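Local coordinates for protein Rik1-associated factor 1 (Schizosaccharomyces pombe, PDB 4O9D) that serves as a component of the Clr4 methyltransferase complex, which ubiquitylates histone H3 on K14 and methylates it on K9 to establish heterochromatin, at residues A[168-176]-A[214-225]; A[316-324]-A[353-363]. All blocks are in the same frame, centred on the assembly; numbering follows the deposited sequence.

Overall arrangement
This chain is the WD-repeat beta-propeller, the C-terminal part of the protein, and it illustrates how one kind of join between neighbouring blades can be built with different chemistry. Both contacts lie toward the periphery, partly buried, on opposite sides of the propeller centre, with centres about 37 Å apart. Each sets the outermost strand of one blade, and the chain leaving it, against the third strand of the next blade and an adjoining one, the fourth in interaction 1 and the second in interaction 2. In both, a leucine CB lies over the face of an aromatic ring on the third strand. Beyond that they diverge: interaction 1 continues with stacked rings, small apolar side chains and a bridging water, whereas interaction 2 is built round a histidine-centred hydrogen-bond network whose partners are mostly buried.

Interaction 1. Residues A[168-176]-A[214-225]; sequences SANLIYPEA and CLALFDASTASF. With EDO (1,2-ethanediol), chain F.
Tyr-173 and Phe-225 form an offset stack, centroids 4.4 Å apart and planes 29° from parallel, with Phe-225 CE1 over the middle of the tyrosine ring. The Tyr-173 ring reaches that place because its CG stands opposite the backbone N (chi1 176°). A third ring, that of Phe-218, is covered on one face by Leu-171 CB, a CH-pi contact 4.0 Å from the centroid. Cys-214 SG approaches the Tyr-173 ring obliquely, 3.8 Å from CE2. Smaller apolar contacts flank the rings: Ala-216 CB lies 3.7 Å from Tyr-173 CD2, and Ala-223 CB meets both Ala-169 CB and a methyl of Leu-171. This is a blade-to-blade join of a WD propeller, strand 165-171 facing the two outer strands of the next blade, with Phe-218 and Asp-219 placed where a canonical repeat ends its third strand in Trp-Asp. Polar linkage between the segments is by water, which donates to Asn-170 O and Ala-223 O and accepts from Ile-172 N. A 1,2-ethanediol, probably from the crystallisation liquor, donates through O2 to Asn-170 OD1. Within the hairpin, Asp-219 OD2 takes bonds from Thr-222 N and OG1, an Asx motif, while Asp-219 OD1 pairs with Lys-198.

Interaction 2. Residues A[316-324]-A[353-363]; sequences LLKHGKTKM and TGGSDGIVKVW
His-319 reaches across to the next blade and is gripped at both ring nitrogens. Its NE2 lies 2.9 Å from Thr-353 OG1, a hydrogen bond in which either atom could be the donor. Its ND1 donates to Asp-357 OD1 at 2.9 Å, reaching the syn side of a carboxylate whose plane is turned 68° from that of the ring. The ring is also held by its faces: Lys-361 CD sits 3.6 Å from the centroid on one side, and Gly-355 CA covers the other. Alongside, Leu-317 CB sits over the face of the six-membered ring of Trp-363, a CH-pi contact 3.6 Å from the centroid.

Around these contacts is a shell that fixes the partners. Asp-357 CG lies between its backbone N and carbonyl carbon (chi1 51°), which places the carboxylate between the histidine and its own turn. Several donors meet there: OD2 receives Gly-320 N at 2.9 Å on a nearly straight path (173°), while OD1 takes Ile-359 N from above the carboxylate plane, closing an Asx turn. Thr-353 OG1 in turn accepts Trp-363 NE1 at 2.8 Å, close to the indole plane. The NZ of Lys-361 bonds to Asn-374 OD1, which probably helps to keep its aliphatic chain over the histidine.

Farther out, at the turn, Lys-323 N donates to Ser-356 O at 2.7 Å, and the Lys-323 side chain runs on past Asp-357 O to a salt bridge with Glu-377 and a bond to Met-378 O. Asn-300, in the preceding blade, anchors Ser-356 N.

The chain Asp-357, His-319, Thr-353, Trp-363 is the structural hydrogen-bond tetrad of WD40 propellers, with the histidine supplied from the loop after a blade's last strand and the other three members by the blade that follows.

Interaction 1. Residues A[168-176]-A[214-225]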
loop_
_atom_site.group_PDB
_atom_site.type_symbol
_atom_site.label_atom_id
_atom_site.label_comp_id
_atom_site.label_asym_id
_atom_site.label_seq_id
_atom_site.Cartn_x
_atom_site.Cartn_y
_atom_site.Cartn_z
ATOM N N SER A 168 -13.480 1.144 -19.551
ATOM C CA SER A 168 -13.427 0.251 -18.405
ATOM C C SER A 168 -13.577 -1.198 -18.861
ATOM O O SER A 168 -14.212 -1.487 -19.896
ATOM C CB SER A 168 -14.495 0.600 -17.340
ATOM O OG SER A 168 -15.819 0.345 -17.792
ATOM N N ALA A 169 -12.991 -2.097 -18.076
ATOM C CA ALA A 169 -13.049 -3.534 -18.343
ATOM C C ALA A 169 -13.139 -4.275 -17.020
ATOM O O ALA A 169 -12.436 -3.931 -16.056
ATOM C CB ALA A 169 -11.799 -3.994 -19.125
ATOM N N ASN A 170 -13.977 -5.305 -16.979
ATOM C CA ASN A 170 -14.186 -6.077 -15.762
ATOM C C ASN A 170 -13.225 -7.261 -15.763
ATOM O O ASN A 170 -13.026 -7.909 -16.812
ATOM C CB ASN A 170 -15.621 -6.608 -15.686
ATOM C CG ASN A 170 -16.656 -5.512 -15.516
ATOM O OD1 ASN A 170 -16.347 -4.397 -15.106
ATOM N ND2 ASN A 170 -17.899 -5.832 -15.830
ATOM N N LEU A 171 -12.608 -7.512 -14.606
ATOM C CA LEU A 171 -11.778 -8.681 -14.405
ATOM C C LEU A 171 -12.527 -9.630 -13.467
ATOM O O LEU A 171 -12.636 -9.387 -12.249
ATOM C CB LEU A 171 -10.401 -8.306 -13.795
ATOM C CG LEU A 171 -9.539 -7.282 -14.554
ATOM C CD1 LEU A 171 -8.294 -6.873 -13.693
ATOM C CD2 LEU A 171 -9.116 -7.801 -15.907
ATOM N N ILE A 172 -12.999 -10.730 -14.042
ATOM C CA ILE A 172 -14.011 -11.575 -13.419
ATOM C C ILE A 172 -13.444 -12.973 -13.259
ATOM O O ILE A 172 -12.959 -13.553 -14.221
ATOM C CB ILE A 172 -15.305 -11.609 -14.313
ATOM C CG1 ILE A 172 -15.927 -10.208 -14.411
ATOM C CG2 ILE A 172 -16.349 -12.579 -13.781
ATOM C CD1 ILE A 172 -17.109 -10.148 -15.385
ATOM N N TYR A 173 -13.443 -13.491 -12.032
ATOM C CA TYR A 173 -13.019 -14.871 -11.796
ATOM C C TYR A 173 -14.245 -15.527 -11.183
ATOM O O TYR A 173 -14.492 -15.394 -9.986
ATOM C CB TYR A 173 -11.800 -14.910 -10.869
ATOM C CG TYR A 173 -11.298 -16.292 -10.458
ATOM C CD1 TYR A 173 -11.785 -17.448 -11.048
ATOM C CD2 TYR A 173 -10.335 -16.418 -9.447
ATOM C CE1 TYR A 173 -11.317 -18.698 -10.658
ATOM C CE2 TYR A 173 -9.867 -17.653 -9.043
ATOM C CZ TYR A 173 -10.351 -18.791 -9.651
ATOM O OH TYR A 173 -9.884 -20.018 -9.247
ATOM N N PRO A 174 -15.070 -16.176 -12.026
ATOM C CA PRO A 174 -16.391 -16.645 -11.594
ATOM C C PRO A 174 -16.376 -17.532 -10.363
ATOM O O PRO A 174 -17.244 -17.372 -9.510
ATOM C CB PRO A 174 -16.907 -17.433 -12.811
ATOM C CG PRO A 174 -16.170 -16.883 -13.979
ATOM C CD PRO A 174 -14.806 -16.496 -13.445
ATOM N N GLU A 175 -15.409 -18.441 -10.257
ATOM C CA GLU A 175 -15.332 -19.335 -9.103
ATOM C C GLU A 175 -15.094 -18.557 -7.778
ATOM O O GLU A 175 -15.730 -18.827 -6.747
ATOM C CB GLU A 175 -14.246 -20.394 -9.325
ATOM C CG GLU A 175 -14.619 -21.444 -10.368
ATOM C CD GLU A 175 -14.363 -21.000 -11.812
ATOM O OE1 GLU A 175 -13.998 -19.821 -12.065
ATOM O OE2 GLU A 175 -14.511 -21.858 -12.701
ATOM N N ALA A 176 -14.208 -17.567 -7.814
ATOM C CA ALA A 176 -14.061 -16.663 -6.679
ATOM C C ALA A 176 -15.400 -16.006 -6.360
ATOM O O ALA A 176 -15.836 -15.961 -5.206
ATOM C CB ALA A 176 -13.018 -15.601 -6.992
ATOM N N CYS A 214 -7.933 -16.483 -2.469
ATOM C CA CYS A 214 -7.065 -17.098 -3.477
ATOM C C CYS A 214 -6.256 -16.015 -4.209
ATOM O O CYS A 214 -6.432 -14.818 -3.962
ATOM C CB CYS A 214 -7.902 -17.883 -4.482
ATOM S SG CYS A 214 -9.090 -16.864 -5.374
ATOM N N LEU A 215 -5.371 -16.462 -5.098
ATOM C CA LEU A 215 -4.528 -15.580 -5.890
ATOM C C LEU A 215 -4.687 -15.968 -7.371
ATOM O O LEU A 215 -4.525 -17.147 -7.725
ATOM C CB LEU A 215 -3.067 -15.714 -5.418
ATOM C CG LEU A 215 -2.079 -14.696 -5.989
ATOM C CD1 LEU A 215 -2.393 -13.292 -5.399
ATOM C CD2 LEU A 215 -0.664 -15.131 -5.707
ATOM N N ALA A 216 -5.082 -15.005 -8.215
ATOM C CA ALA A 216 -5.342 -15.277 -9.633
ATOM C C ALA A 216 -4.581 -14.346 -10.577
ATOM O O ALA A 216 -4.089 -13.283 -10.164
ATOM C CB ALA A 216 -6.831 -15.175 -9.928
ATOM N N LEU A 217 -4.493 -14.742 -11.847
ATOM C CA LEU A 217 -3.812 -13.932 -12.838
ATOM C C LEU A 217 -4.747 -13.604 -13.992
ATOM O O LEU A 217 -5.535 -14.461 -14.413
ATOM C CB LEU A 217 -2.610 -14.688 -13.384
ATOM C CG LEU A 217 -1.589 -13.871 -14.187
ATOM C CD1 LEU A 217 -0.797 -12.868 -13.289
ATOM C CD2 LEU A 217 -0.636 -14.827 -14.950
ATOM N N PHE A 218 -4.638 -12.379 -14.515
ATOM C CA PHE A 218 -5.429 -11.946 -15.674
ATOM C C PHE A 218 -4.503 -11.366 -16.767
ATOM O O PHE A 218 -3.426 -10.838 -16.472
ATOM C CB PHE A 218 -6.433 -10.872 -15.252
ATOM C CG PHE A 218 -7.587 -11.386 -14.428
ATOM C CD1 PHE A 218 -7.446 -11.602 -13.058
ATOM C CD2 PHE A 218 -8.816 -11.621 -15.019
ATOM C CE1 PHE A 218 -8.521 -12.070 -12.300
ATOM C CE2 PHE A 218 -9.886 -12.085 -14.281
ATOM C CZ PHE A 218 -9.745 -12.319 -12.921
ATOM N N ASP A 219 -4.911 -11.461 -18.031
ATOM C CA ASP A 219 -4.196 -10.769 -19.103
ATOM C C ASP A 219 -4.771 -9.357 -19.237
ATOM O O ASP A 219 -5.996 -9.188 -19.341
ATOM C CB ASP A 219 -4.348 -11.530 -20.431
ATOM C CG ASP A 219 -3.644 -10.837 -21.568
ATOM O OD1 ASP A 219 -2.396 -10.818 -21.556
ATOM O OD2 ASP A 219 -4.339 -10.276 -22.441
ATOM N N ALA A 220 -3.920 -8.329 -19.227
ATOM C CA ALA A 220 -4.450 -6.962 -19.227
ATOM C C ALA A 220 -4.978 -6.481 -20.584
ATOM O O ALA A 220 -5.932 -5.741 -20.613
ATOM C CB ALA A 220 -3.427 -5.948 -18.688
ATOM N N SER A 221 -4.356 -6.857 -21.691
ATOM C CA SER A 221 -4.851 -6.337 -22.978
ATOM C C SER A 221 -6.188 -6.988 -23.388
ATOM O O SER A 221 -7.017 -6.345 -24.033
ATOM C CB SER A 221 -3.798 -6.442 -24.078
ATOM O OG SER A 221 -3.266 -7.741 -24.169
ATOM N N THR A 222 -6.419 -8.244 -22.997
ATOM C CA THR A 222 -7.719 -8.867 -23.239
ATOM C C THR A 222 -8.637 -8.806 -22.016
ATOM O O THR A 222 -9.824 -9.132 -22.113
ATOM C CB THR A 222 -7.596 -10.336 -23.695
ATOM O OG1 THR A 222 -6.936 -11.120 -22.685
ATOM C CG2 THR A 222 -6.817 -10.428 -25.012
ATOM N N ALA A 223 -8.096 -8.417 -20.859
ATOM C CA ALA A 223 -8.886 -8.424 -19.637
ATOM C C ALA A 223 -9.483 -9.799 -19.328
ATOM O O ALA A 223 -10.578 -9.894 -18.781
ATOM C CB ALA A 223 -9.997 -7.406 -19.736
ATOM N N SER A 224 -8.787 -10.869 -19.683
ATOM C CA SER A 224 -9.340 -12.204 -19.471
ATOM C C SER A 224 -8.612 -12.972 -18.363
ATOM O O SER A 224 -7.420 -12.758 -18.106
ATOM C CB SER A 224 -9.292 -13.000 -20.776
ATOM O OG SER A 224 -7.960 -13.022 -21.268
ATOM N N PHE A 225 -9.340 -13.858 -17.707
ATOM C CA PHE A 225 -8.752 -14.754 -16.707
ATOM C C PHE A 225 -7.714 -15.660 -17.348
ATOM O O PHE A 225 -7.947 -16.199 -18.431
ATOM C CB PHE A 225 -9.866 -15.600 -16.098
ATOM C CG PHE A 225 -9.406 -16.568 -15.053
ATOM C CD1 PHE A 225 -9.149 -16.140 -13.758
ATOM C CD2 PHE A 225 -9.262 -17.914 -15.353
ATOM C CE1 PHE A 225 -8.743 -17.035 -12.782
ATOM C CE2 PHE A 225 -8.850 -18.819 -14.371
ATOM C CZ PHE A 225 -8.597 -18.373 -13.089
HETATM C C1 EDO F . -18.469 -1.970 -18.301
HETATM O O1 EDO F . -19.344 -2.389 -17.241
HETATM C C2 EDO F . -17.054 -2.348 -17.871
HETATM O O2 EDO F . -16.896 -2.034 -16.477
HETATM O O HOH W 1 -12.562 -10.986 -16.854
#

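Interaction 2. Residues A[316-324]-A[353-363]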
loop_
_atom_site.group_PDB
_atom_site.type_symbol
_atom_site.label_atom_id
_atom_site.label_comp_id
_atom_site.label_asym_id
_atom_site.label_seq_id
_atom_site.Cartn_x
_atom_site.Cartn_y
_atom_site.Cartn_z
ATOM N N LEU A 316 14.658 -12.878 13.461
ATOM C CA LEU A 316 13.395 -12.410 13.976
ATOM C C LEU A 316 13.614 -10.997 14.518
ATOM O O LEU A 316 14.393 -10.775 15.467
ATOM C CB LEU A 316 12.929 -13.366 15.046
ATOM C CG LEU A 316 11.648 -13.024 15.790
ATOM C CD1 LEU A 316 10.660 -12.401 14.880
ATOM C CD2 LEU A 316 11.099 -14.308 16.401
ATOM N N LEU A 317 12.960 -10.037 13.875
ATOM C CA LEU A 317 13.196 -8.625 14.137
ATOM C C LEU A 317 12.044 -8.067 14.952
ATOM O O LEU A 317 10.966 -7.813 14.397
ATOM C CB LEU A 317 13.267 -7.864 12.820
ATOM C CG LEU A 317 14.066 -8.495 11.675
ATOM C CD1 LEU A 317 13.825 -7.603 10.466
ATOM C CD2 LEU A 317 15.562 -8.598 12.000
ATOM N N LYS A 318 12.269 -7.850 16.247
ATOM C CA LYS A 318 11.180 -7.568 17.173
ATOM C C LYS A 318 10.968 -6.083 17.479
ATOM O O LYS A 318 11.914 -5.316 17.582
ATOM C CB LYS A 318 11.437 -8.301 18.487
ATOM C CG LYS A 318 11.325 -9.808 18.391
ATOM C CD LYS A 318 11.860 -10.480 19.669
ATOM C CE LYS A 318 11.260 -11.879 19.835
ATOM N NZ LYS A 318 11.761 -12.611 21.033
ATOM N N HIS A 319 9.714 -5.682 17.653
ATOM C CA HIS A 319 9.451 -4.374 18.247
ATOM C C HIS A 319 9.036 -4.551 19.701
ATOM O O HIS A 319 8.851 -5.668 20.178
ATOM C CB HIS A 319 8.370 -3.610 17.484
ATOM C CG HIS A 319 8.880 -2.920 16.258
ATOM N ND1 HIS A 319 8.915 -1.545 16.132
ATOM C CD2 HIS A 319 9.401 -3.418 15.116
ATOM C CE1 HIS A 319 9.428 -1.232 14.957
ATOM N NE2 HIS A 319 9.733 -2.346 14.324
ATOM N N GLY A 320 8.845 -3.437 20.387
ATOM C CA GLY A 320 8.569 -3.463 21.807
ATOM C C GLY A 320 7.099 -3.439 22.158
ATOM O O GLY A 320 6.221 -3.606 21.311
ATOM N N LYS A 321 6.826 -3.224 23.434
ATOM C CA LYS A 321 5.461 -3.276 23.938
ATOM C C LYS A 321 4.645 -2.181 23.275
ATOM O O LYS A 321 5.151 -1.109 22.998
ATOM C CB LYS A 321 5.433 -3.093 25.460
ATOM C CG LYS A 321 6.728 -3.484 26.188
ATOM C CD LYS A 321 7.181 -4.908 25.878
ATOM C CE LYS A 321 7.813 -5.585 27.099
ATOM N NZ LYS A 321 8.888 -4.764 27.762
ATOM N N THR A 322 3.378 -2.471 23.027
ATOM C CA THR A 322 2.509 -1.578 22.289
ATOM C C THR A 322 2.282 -0.294 23.074
ATOM O O THR A 322 2.280 -0.307 24.302
ATOM C CB THR A 322 1.165 -2.252 22.036
ATOM O OG1 THR A 322 0.289 -1.352 21.346
ATOM C CG2 THR A 322 0.530 -2.672 23.373
ATOM N N LYS A 323 2.114 0.814 22.361
ATOM C CA LYS A 323 1.786 2.080 22.995
ATOM C C LYS A 323 0.275 2.204 23.168
ATOM O O LYS A 323 -0.204 3.096 23.870
ATOM C CB LYS A 323 2.309 3.258 22.161
ATOM C CG LYS A 323 3.772 3.601 22.419
ATOM C CD LYS A 323 4.148 4.898 21.722
ATOM C CE LYS A 323 5.362 5.582 22.348
ATOM N NZ LYS A 323 5.547 6.982 21.825
ATOM N N MET A 324 -0.470 1.306 22.530
ATOM C CA MET A 324 -1.933 1.349 22.575
ATOM C C MET A 324 -2.450 0.901 23.943
ATOM O O MET A 324 -2.288 -0.263 24.329
ATOM C CB MET A 324 -2.543 0.461 21.479
ATOM C CG MET A 324 -2.249 0.911 20.052
ATOM S SD MET A 324 -2.541 2.678 19.808
ATOM C CE MET A 324 -4.323 2.719 19.615
ATOM N N THR A 353 11.255 -0.934 9.549
ATOM C CA THR A 353 9.971 -1.391 10.025
ATOM C C THR A 353 9.430 -0.471 11.115
ATOM O O THR A 353 10.189 0.129 11.878
ATOM C CB THR A 353 10.037 -2.863 10.531
ATOM O OG1 THR A 353 10.866 -2.962 11.698
ATOM C CG2 THR A 353 10.586 -3.774 9.461
ATOM N N GLY A 354 8.113 -0.330 11.156
ATOM C CA GLY A 354 7.474 0.518 12.146
ATOM C C GLY A 354 6.335 -0.208 12.810
ATOM O O GLY A 354 5.468 -0.794 12.133
ATOM N N GLY A 355 6.311 -0.165 14.140
ATOM C CA GLY A 355 5.356 -0.970 14.875
ATOM C C GLY A 355 4.494 -0.196 15.855
ATOM O O GLY A 355 4.444 1.040 15.859
ATOM N N SER A 356 3.793 -0.941 16.689
ATOM C CA SER A 356 2.831 -0.327 17.592
ATOM C C SER A 356 3.484 0.194 18.862
ATOM O O SER A 356 2.794 0.772 19.707
ATOM C CB SER A 356 1.685 -1.293 17.921
ATOM O OG SER A 356 2.135 -2.410 18.671
ATOM N N ASP A 357 4.801 -0.008 19.007
ATOM C CA ASP A 357 5.549 0.681 20.048
ATOM C C ASP A 357 5.770 2.136 19.621
ATOM O O ASP A 357 6.333 2.930 20.383
ATOM C CB ASP A 357 6.903 -0.024 20.365
ATOM C CG ASP A 357 7.749 -0.298 19.098
ATOM O OD1 ASP A 357 7.253 -0.046 17.978
ATOM O OD2 ASP A 357 8.902 -0.789 19.216
ATOM N N GLY A 358 5.342 2.488 18.402
ATOM C CA GLY A 358 5.572 3.828 17.893
ATOM C C GLY A 358 6.981 4.068 17.356
ATOM O O GLY A 358 7.338 5.190 17.004
ATOM N N ILE A 359 7.796 3.021 17.272
ATOM C CA ILE A 359 9.184 3.204 16.847
ATOM C C ILE A 359 9.411 2.738 15.420
ATOM O O ILE A 359 8.873 1.721 14.993
ATOM C CB ILE A 359 10.168 2.425 17.761
ATOM C CG1 ILE A 359 9.885 2.710 19.246
ATOM C CG2 ILE A 359 11.627 2.768 17.419
ATOM C CD1 ILE A 359 10.328 4.089 19.706
ATOM N N VAL A 360 10.226 3.493 14.698
ATOM C CA VAL A 360 10.735 3.069 13.399
ATOM C C VAL A 360 12.135 2.515 13.617
ATOM O O VAL A 360 13.021 3.239 14.059
ATOM C CB VAL A 360 10.780 4.241 12.392
ATOM C CG1 VAL A 360 11.423 3.798 11.078
ATOM C CG2 VAL A 360 9.357 4.795 12.158
ATOM N N LYS A 361 12.318 1.227 13.336
ATOM C CA LYS A 361 13.590 0.555 13.580
ATOM C C LYS A 361 14.293 0.292 12.254
ATOM O O LYS A 361 13.626 0.012 11.236
ATOM C CB LYS A 361 13.353 -0.742 14.363
ATOM C CG LYS A 361 12.955 -0.480 15.834
ATOM C CD LYS A 361 12.661 -1.754 16.598
ATOM C CE LYS A 361 12.459 -1.437 18.096
ATOM N NZ LYS A 361 13.729 -0.890 18.688
ATOM N N VAL A 362 15.625 0.420 12.263
ATOM C CA VAL A 362 16.440 0.227 11.057
ATOM C C VAL A 362 17.260 -1.062 11.250
ATOM O O VAL A 362 17.857 -1.251 12.320
ATOM C CB VAL A 362 17.386 1.430 10.771
ATOM C CG1 VAL A 362 18.202 1.205 9.496
ATOM C CG2 VAL A 362 16.600 2.762 10.677
ATOM N N TRP A 363 17.263 -1.934 10.231
ATOM C CA TRP A 363 17.905 -3.244 10.307
ATOM C C TRP A 363 18.840 -3.511 9.123
ATOM O O TRP A 363 18.529 -3.130 7.990
ATOM C CB TRP A 363 16.854 -4.362 10.326
ATOM C CG TRP A 363 15.644 -4.129 11.212
ATOM C CD1 TRP A 363 14.491 -3.490 10.872
ATOM C CD2 TRP A 363 15.471 -4.584 12.569
ATOM N NE1 TRP A 363 13.601 -3.508 11.938
ATOM C CE2 TRP A 363 14.182 -4.171 12.989
ATOM C CE3 TRP A 363 16.286 -5.305 13.469
ATOM C CZ2 TRP A 363 13.678 -4.448 14.263
ATOM C CZ3 TRP A 363 15.788 -5.574 14.748
ATOM C CH2 TRP A 363 14.494 -5.146 15.132
HETATM O O HOH W 2 9.972 -5.922 12.701
#